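Local coordinates for T9SS C-terminal target domain-containing protein (Bacteroides cellulosilyticus, PDB 5JVK) that probably hydrolyses O-glycosidic bonds as an endo-acting family 39 glycoside hydrolase of a gut bacterium, at residues D64-T76 and Q85-I97. Sequence-based numbering, arbitrary orientation.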
ATOM      1  N   ASP A  64      10.238   4.091  28.314  1.00 35.57           N
ATOM      2  CA  ASP A  64       9.989   2.648  28.374  1.00 35.10           C
ATOM      3  C   ASP A  64       8.552   2.345  27.947  1.00 33.57           C
ATOM      4  O   ASP A  64       7.606   2.714  28.643  1.00 33.26           O
ATOM      5  CB  ASP A  64      10.214   2.114  29.795  1.00 36.18           C
ATOM      6  CG  ASP A  64      11.653   2.262  30.265  1.00 37.27           C
ATOM      7  OD1 ASP A  64      12.558   1.722  29.595  1.00 36.93           O
ATOM      8  OD2 ASP A  64      11.876   2.901  31.320  1.00 37.93           O
ATOM      9  N   VAL A  65       8.400   1.672  26.807  1.00 31.83           N
ATOM     10  CA  VAL A  65       7.090   1.340  26.242  1.00 30.49           C
ATOM     11  C   VAL A  65       6.870  -0.166  26.371  1.00 29.96           C
ATOM     12  O   VAL A  65       7.564  -0.951  25.727  1.00 30.10           O
ATOM     13  CB  VAL A  65       7.006   1.775  24.764  1.00 30.03           C
ATOM     14  CG1 VAL A  65       5.660   1.397  24.155  1.00 29.81           C
ATOM     15  CG2 VAL A  65       7.255   3.275  24.643  1.00 29.99           C
ATOM     16  N   THR A  66       5.905  -0.553  27.206  1.00 29.25           N
ATOM     17  CA  THR A  66       5.639  -1.960  27.539  1.00 28.96           C
ATOM     18  C   THR A  66       4.619  -2.672  26.638  1.00 28.52           C
ATOM     19  O   THR A  66       4.484  -3.898  26.723  1.00 28.66           O
ATOM     20  CB  THR A  66       5.147  -2.100  28.994  1.00 29.08           C
ATOM     21  OG1 THR A  66       3.852  -1.499  29.128  1.00 29.54           O
ATOM     22  CG2 THR A  66       6.120  -1.440  29.964  1.00 29.04           C
ATOM     23  N   GLU A  67       3.896  -1.916  25.811  1.00 27.75           N
ATOM     24  CA  GLU A  67       2.894  -2.476  24.893  1.00 26.84           C
ATOM     25  C   GLU A  67       2.951  -1.797  23.529  1.00 25.64           C
ATOM     26  O   GLU A  67       3.309  -0.625  23.424  1.00 25.35           O
ATOM     27  CB  GLU A  67       1.485  -2.306  25.463  1.00 27.11           C
ATOM     28  CG  GLU A  67       1.153  -3.184  26.658  1.00 27.39           C
ATOM     29  CD  GLU A  67      -0.286  -3.008  27.125  1.00 28.05           C
ATOM     30  OE1 GLU A  67      -1.199  -2.973  26.268  1.00 28.90           O
ATOM     31  OE2 GLU A  67      -0.515  -2.905  28.350  1.00 28.18           O
ATOM     32  N   LEU A  68       2.568  -2.539  22.493  1.00 24.84           N
ATOM     33  CA  LEU A  68       2.472  -1.999  21.134  1.00 24.20           C
ATOM     34  C   LEU A  68       1.326  -0.992  21.024  1.00 23.65           C
ATOM     35  O   LEU A  68       0.367  -1.025  21.808  1.00 22.95           O
ATOM     36  CB  LEU A  68       2.254  -3.124  20.112  1.00 24.02           C
ATOM     37  CG  LEU A  68       3.340  -4.191  19.974  1.00 23.91           C
ATOM     38  CD1 LEU A  68       2.927  -5.226  18.941  1.00 23.76           C
ATOM     39  CD2 LEU A  68       4.674  -3.563  19.601  1.00 23.98           C
ATOM     40  N   GLY A  69       1.438  -0.099  20.045  1.00 23.01           N
ATOM     41  CA  GLY A  69       0.383   0.855  19.767  1.00 22.55           C
ATOM     42  C   GLY A  69       0.787   2.027  18.903  1.00 22.41           C
ATOM     43  O   GLY A  69       1.965   2.238  18.624  1.00 22.17           O
ATOM     44  N   TYR A  70      -0.230   2.763  18.469  1.00 22.57           N
ATOM     45  CA  TYR A  70      -0.103   4.061  17.830  1.00 22.74           C
ATOM     46  C   TYR A  70      -0.234   5.098  18.937  1.00 23.36           C
ATOM     47  O   TYR A  70      -1.278   5.170  19.597  1.00 23.46           O
ATOM     48  CB  TYR A  70      -1.220   4.246  16.797  1.00 22.28           C
ATOM     49  CG  TYR A  70      -1.120   5.521  15.996  1.00 21.61           C
ATOM     50  CD1 TYR A  70      -0.160   5.658  14.995  1.00 21.24           C
ATOM     51  CD2 TYR A  70      -1.987   6.591  16.232  1.00 21.28           C
ATOM     52  CE1 TYR A  70      -0.059   6.822  14.252  1.00 21.00           C
ATOM     53  CE2 TYR A  70      -1.891   7.764  15.493  1.00 20.98           C
ATOM     54  CZ  TYR A  70      -0.926   7.871  14.506  1.00 20.81           C
ATOM     55  OH  TYR A  70      -0.820   9.018  13.773  1.00 20.24           O
ATOM     56  N   TYR A  71       0.820   5.888  19.143  1.00 23.98           N
ATOM     57  CA  TYR A  71       0.888   6.836  20.256  1.00 24.45           C
ATOM     58  C   TYR A  71       0.915   8.279  19.776  1.00 25.67           C
ATOM     59  O   TYR A  71       1.447   8.571  18.705  1.00 26.01           O
ATOM     60  CB  TYR A  71       2.135   6.568  21.107  1.00 23.80           C
ATOM     61  CG  TYR A  71       2.091   5.260  21.856  1.00 23.14           C
ATOM     62  CD1 TYR A  71       1.669   5.209  23.186  1.00 22.77           C
ATOM     63  CD2 TYR A  71       2.466   4.067  21.239  1.00 22.86           C
ATOM     64  CE1 TYR A  71       1.626   4.009  23.879  1.00 22.62           C
ATOM     65  CE2 TYR A  71       2.422   2.860  21.924  1.00 22.80           C
ATOM     66  CZ  TYR A  71       2.000   2.837  23.244  1.00 22.66           C
ATOM     67  OH  TYR A  71       1.952   1.650  23.927  1.00 22.74           O
ATOM     68  N   THR A  72       0.325   9.166  20.575  1.00 27.08           N
ATOM     69  CA  THR A  72       0.535  10.606  20.449  1.00 28.31           C
ATOM     70  C   THR A  72       1.671  10.973  21.405  1.00 29.51           C
ATOM     71  O   THR A  72       1.624  10.631  22.590  1.00 29.40           O
ATOM     72  CB  THR A  72      -0.732  11.407  20.816  1.00 28.36           C
ATOM     73  OG1 THR A  72      -1.835  10.964  20.016  1.00 28.46           O
ATOM     74  CG2 THR A  72      -0.522  12.900  20.584  1.00 28.43           C
ATOM     75  N   LEU A  73       2.687  11.652  20.877  1.00 31.00           N
ATOM     76  CA  LEU A  73       3.847  12.093  21.651  1.00 32.47           C
ATOM     77  C   LEU A  73       3.697  13.575  21.996  1.00 34.58           C
ATOM     78  O   LEU A  73       3.821  14.429  21.116  1.00 35.13           O
ATOM     79  CB  LEU A  73       5.133  11.859  20.850  1.00 32.10           C
ATOM     80  CG  LEU A  73       6.465  12.370  21.412  1.00 31.80           C
ATOM     81  CD1 LEU A  73       6.756  11.825  22.803  1.00 31.77           C
ATOM     82  CD2 LEU A  73       7.587  12.010  20.454  1.00 31.72           C
ATOM     83  N   GLU A  74       3.423  13.869  23.268  1.00 36.55           N
ATOM     84  CA  GLU A  74       3.332  15.247  23.771  1.00 38.37           C
ATOM     85  C   GLU A  74       4.657  15.632  24.430  1.00 39.05           C
ATOM     86  O   GLU A  74       5.044  15.025  25.429  1.00 38.96           O
ATOM     87  CB  GLU A  74       2.194  15.370  24.792  1.00 39.21           C
ATOM     88  CG  GLU A  74       0.803  15.160  24.207  1.00 40.09           C
ATOM     89  CD  GLU A  74      -0.245  14.793  25.250  1.00 41.05           C
ATOM     90  OE1 GLU A  74      -0.121  15.223  26.419  1.00 40.91           O
ATOM     91  OE2 GLU A  74      -1.205  14.072  24.891  1.00 41.46           O
ATOM     92  N   LEU A  75       5.344  16.628  23.869  1.00 40.70           N
ATOM     93  CA  LEU A  75       6.645  17.090  24.379  1.00 42.07           C
ATOM     94  C   LEU A  75       6.539  18.499  24.963  1.00 44.17           C
ATOM     95  O   LEU A  75       5.868  19.362  24.392  1.00 44.15           O
ATOM     96  CB  LEU A  75       7.698  17.064  23.267  1.00 41.49           C
ATOM     97  CG  LEU A  75       8.183  15.676  22.833  1.00 41.21           C
ATOM     98  CD1 LEU A  75       8.906  15.740  21.496  1.00 41.15           C
ATOM     99  CD2 LEU A  75       9.078  15.047  23.890  1.00 40.85           C
ATOM    100  N   THR A  76       7.210  18.716  26.097  1.00 46.63           N
ATOM    101  CA  THR A  76       7.194  19.998  26.809  1.00 48.70           C
ATOM    102  C   THR A  76       8.584  20.330  27.358  1.00 50.41           C
ATOM    103  O   THR A  76       9.096  19.620  28.229  1.00 49.84           O
ATOM    104  CB  THR A  76       6.184  19.968  27.977  1.00 49.14           C
ATOM    105  OG1 THR A  76       4.874  19.681  27.472  1.00 49.13           O
ATOM    106  CG2 THR A  76       6.152  21.306  28.725  1.00 49.45           C
ATOM    107  N   GLN A  85       9.130  25.740  25.108  1.00 61.28           N
ATOM    108  CA  GLN A  85       8.731  25.199  23.807  1.00 59.14           C
ATOM    109  C   GLN A  85       7.971  23.884  23.982  1.00 55.88           C
ATOM    110  O   GLN A  85       8.286  23.095  24.877  1.00 54.97           O
ATOM    111  CB  GLN A  85       9.969  24.978  22.929  1.00 60.15           C
ATOM    112  CG  GLN A  85       9.679  24.857  21.438  1.00 61.08           C
ATOM    113  CD  GLN A  85      10.908  24.487  20.617  1.00 61.98           C
ATOM    114  OE1 GLN A  85      10.926  23.457  19.943  1.00 62.77           O
ATOM    115  NE2 GLN A  85      11.937  25.327  20.663  1.00 62.61           N
ATOM    116  N   THR A  86       6.970  23.669  23.128  1.00 52.24           N
ATOM    117  CA  THR A  86       6.202  22.425  23.102  1.00 49.26           C
ATOM    118  C   THR A  86       6.168  21.849  21.691  1.00 47.04           C
ATOM    119  O   THR A  86       6.376  22.564  20.707  1.00 45.84           O
ATOM    120  CB  THR A  86       4.753  22.631  23.590  1.00 48.69           C
ATOM    121  OG1 THR A  86       4.083  23.567  22.738  1.00 49.33           O
ATOM    122  CG2 THR A  86       4.736  23.148  25.013  1.00 48.69           C
ATOM    123  N   ALA A  87       5.910  20.547  21.611  1.00 45.26           N
ATOM    124  CA  ALA A  87       5.761  19.848  20.336  1.00 43.80           C
ATOM    125  C   ALA A  87       4.799  18.671  20.486  1.00 42.63           C
ATOM    126  O   ALA A  87       4.730  18.051  21.554  1.00 41.87           O
ATOM    127  CB  ALA A  87       7.113  19.368  19.834  1.00 43.53           C
ATOM    128  N   VAL A  88       4.047  18.390  19.422  1.00 41.29           N
ATOM    129  CA  VAL A  88       3.139  17.240  19.370  1.00 39.86           C
ATOM    130  C   VAL A  88       3.293  16.534  18.023  1.00 38.58           C
ATOM    131  O   VAL A  88       3.097  17.143  16.970  1.00 38.80           O
ATOM    132  CB  VAL A  88       1.661  17.647  19.578  1.00 39.81           C
ATOM    133  CG1 VAL A  88       0.757  16.414  19.574  1.00 39.87           C
ATOM    134  CG2 VAL A  88       1.495  18.422  20.882  1.00 39.84           C
ATOM    135  N   VAL A  89       3.673  15.258  18.076  1.00 36.85           N
ATOM    136  CA  VAL A  89       3.710  14.376  16.903  1.00 35.45           C
ATOM    137  C   VAL A  89       3.182  12.997  17.296  1.00 33.78           C
ATOM    138  O   VAL A  89       2.897  12.746  18.469  1.00 34.02           O
ATOM    139  CB  VAL A  89       5.134  14.246  16.304  1.00 35.68           C
ATOM    140  CG1 VAL A  89       5.589  15.576  15.722  1.00 36.24           C
ATOM    141  CG2 VAL A  89       6.137  13.736  17.335  1.00 35.71           C
ATOM    142  N   ASN A  90       3.047  12.111  16.314  1.00 31.71           N
ATOM    143  CA  ASN A  90       2.661  10.725  16.564  1.00 30.15           C
ATOM    144  C   ASN A  90       3.876   9.803  16.495  1.00 29.30           C
ATOM    145  O   ASN A  90       4.886  10.131  15.862  1.00 28.75           O
ATOM    146  CB  ASN A  90       1.579  10.287  15.577  1.00 29.81           C
ATOM    147  CG  ASN A  90       0.267  11.013  15.800  1.00 29.39           C
ATOM    148  OD1 ASN A  90      -0.104  11.898  15.029  1.00 29.28           O
ATOM    149  ND2 ASN A  90      -0.440  10.650  16.866  1.00 29.08           N
ATOM    150  N   TYR A  91       3.764   8.659  17.168  1.00 28.25           N
ATOM    151  CA  TYR A  91       4.838   7.675  17.261  1.00 27.19           C
ATOM    152  C   TYR A  91       4.242   6.268  17.209  1.00 26.48           C
ATOM    153  O   TYR A  91       3.411   5.906  18.042  1.00 25.70           O
ATOM    154  CB  TYR A  91       5.623   7.883  18.559  1.00 27.34           C
ATOM    155  CG  TYR A  91       6.947   7.156  18.605  1.00 27.25           C
ATOM    156  CD1 TYR A  91       8.070   7.671  17.956  1.00 27.16           C
ATOM    157  CD2 TYR A  91       7.083   5.957  19.305  1.00 27.43           C
ATOM    158  CE1 TYR A  91       9.289   7.009  17.996  1.00 27.38           C
ATOM    159  CE2 TYR A  91       8.298   5.285  19.350  1.00 27.50           C
ATOM    160  CZ  TYR A  91       9.397   5.813  18.695  1.00 27.44           C
ATOM    161  OH  TYR A  91      10.600   5.150  18.740  1.00 27.23           O
ATOM    162  N   ALA A  92       4.670   5.487  16.219  1.00 26.16           N
ATOM    163  CA  ALA A  92       4.121   4.157  15.972  1.00 26.23           C
ATOM    164  C   ALA A  92       5.049   3.087  16.541  1.00 26.45           C
ATOM    165  O   ALA A  92       6.174   2.924  16.068  1.00 27.03           O
ATOM    166  CB  ALA A  92       3.920   3.948  14.477  1.00 26.05           C
ATOM    167  N   VAL A  93       4.575   2.373  17.564  1.00 26.39           N
ATOM    168  CA  VAL A  93       5.266   1.200  18.101  1.00 26.42           C
ATOM    169  C   VAL A  93       4.608  -0.049  17.500  1.00 26.52           C
ATOM    170  O   VAL A  93       3.583  -0.527  17.997  1.00 26.31           O
ATOM    171  CB  VAL A  93       5.234   1.173  19.647  1.00 26.25           C
ATOM    172  CG1 VAL A  93       6.009  -0.027  20.179  1.00 26.01           C
ATOM    173  CG2 VAL A  93       5.804   2.472  20.204  1.00 26.28           C
ATOM    174  N   VAL A  94       5.213  -0.564  16.429  1.00 26.74           N
ATOM    175  CA  VAL A  94       4.613  -1.623  15.596  1.00 27.05           C
ATOM    176  C   VAL A  94       5.211  -2.997  15.907  1.00 27.76           C
ATOM    177  O   VAL A  94       6.310  -3.073  16.459  1.00 27.73           O
ATOM    178  CB  VAL A  94       4.768  -1.318  14.079  1.00 26.56           C
ATOM    179  CG1 VAL A  94       4.227   0.067  13.756  1.00 26.48           C
ATOM    180  CG2 VAL A  94       6.212  -1.470  13.603  1.00 26.46           C
ATOM    181  N   PRO A  95       4.492  -4.088  15.553  1.00 28.59           N
ATOM    182  CA  PRO A  95       5.076  -5.419  15.734  1.00 29.33           C
ATOM    183  C   PRO A  95       6.222  -5.670  14.762  1.00 30.35           C
ATOM    184  O   PRO A  95       6.190  -5.182  13.636  1.00 30.01           O
ATOM    185  CB  PRO A  95       3.906  -6.367  15.445  1.00 29.05           C
ATOM    186  CG  PRO A  95       2.992  -5.584  14.576  1.00 28.92           C
ATOM    187  CD  PRO A  95       3.106  -4.170  15.053  1.00 28.71           C
ATOM    188  N   GLU A  96       7.226  -6.416  15.211  1.00 32.50           N
ATOM    189  CA  GLU A  96       8.372  -6.767  14.379  1.00 33.84           C
ATOM    190  C   GLU A  96       7.992  -7.958  13.500  1.00 33.84           C
ATOM    191  O   GLU A  96       7.477  -8.958  14.004  1.00 32.93           O
ATOM    192  CB  GLU A  96       9.575  -7.110  15.257  1.00 35.10           C
ATOM    193  CG  GLU A  96      10.909  -7.103  14.531  1.00 36.47           C
ATOM    194  CD  GLU A  96      12.080  -7.384  15.459  1.00 38.06           C
ATOM    195  OE1 GLU A  96      12.193  -6.712  16.513  1.00 38.82           O
ATOM    196  OE2 GLU A  96      12.893  -8.275  15.131  1.00 38.91           O
ATOM    197  N   ILE A  97       8.237  -7.836  12.195  1.00 34.21           N
ATOM    198  CA  ILE A  97       7.900  -8.883  11.223  1.00 34.80           C
ATOM    199  C   ILE A  97       9.190  -9.519  10.700  1.00 35.26           C
ATOM    200  O   ILE A  97      10.124  -8.815  10.315  1.00 34.98           O
ATOM    201  CB  ILE A  97       7.071  -8.331  10.033  1.00 34.23           C
ATOM    202  CG1 ILE A  97       5.917  -7.449  10.530  1.00 33.80           C
ATOM    203  CG2 ILE A  97       6.507  -9.480   9.196  1.00 34.03           C
ATOM    204  CD1 ILE A  97       5.196  -6.696   9.435  1.00 33.79           C
TER
HETATM  205  O   HOH W   1      -3.161  11.442  17.365  1.00 26.42           O
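V93 is wedged among V65, L68 and Y71. Its CG2 lies 3.8 Å from Y71 CE2 and also meets V65 CG1 tip to tip, while its CG1 packs on L68 CD2; the two branches of a valine let it serve the ring and V65 with one methyl and L68 with the other. Y71 CG stands beside its own backbone N (chi1 -68°), which carries the ring over G69, where a side chain would strike both the ring and the preceding carbonyl. Y71 OH donates to E67 O (2.7 Å) from above the carbonyl plane, pinning the loop before the strand. A phenylalanine in place of Y71 would probably leave E67 O without this donor and the loop less firmly held. The strands form an antiparallel beta hairpin in the N-terminal beta domain beside the barrel, V93 N bonding to G69 O at 2.8 Å. L73 CD2 lies alongside V89 CG2 (3.8 Å). On the opposite face, that of Y70, T72 and N90, Y70 swings its ring across N90, the ring and amide planes 22° apart; its OH bonds to P401 O. N90 OD1 accepts a hydrogen bond from R396 NH1, whereas ND2 gives a weak bond to Y71 O (3.4 Å) and an ordinary one to a water that also bonds T72 OG1.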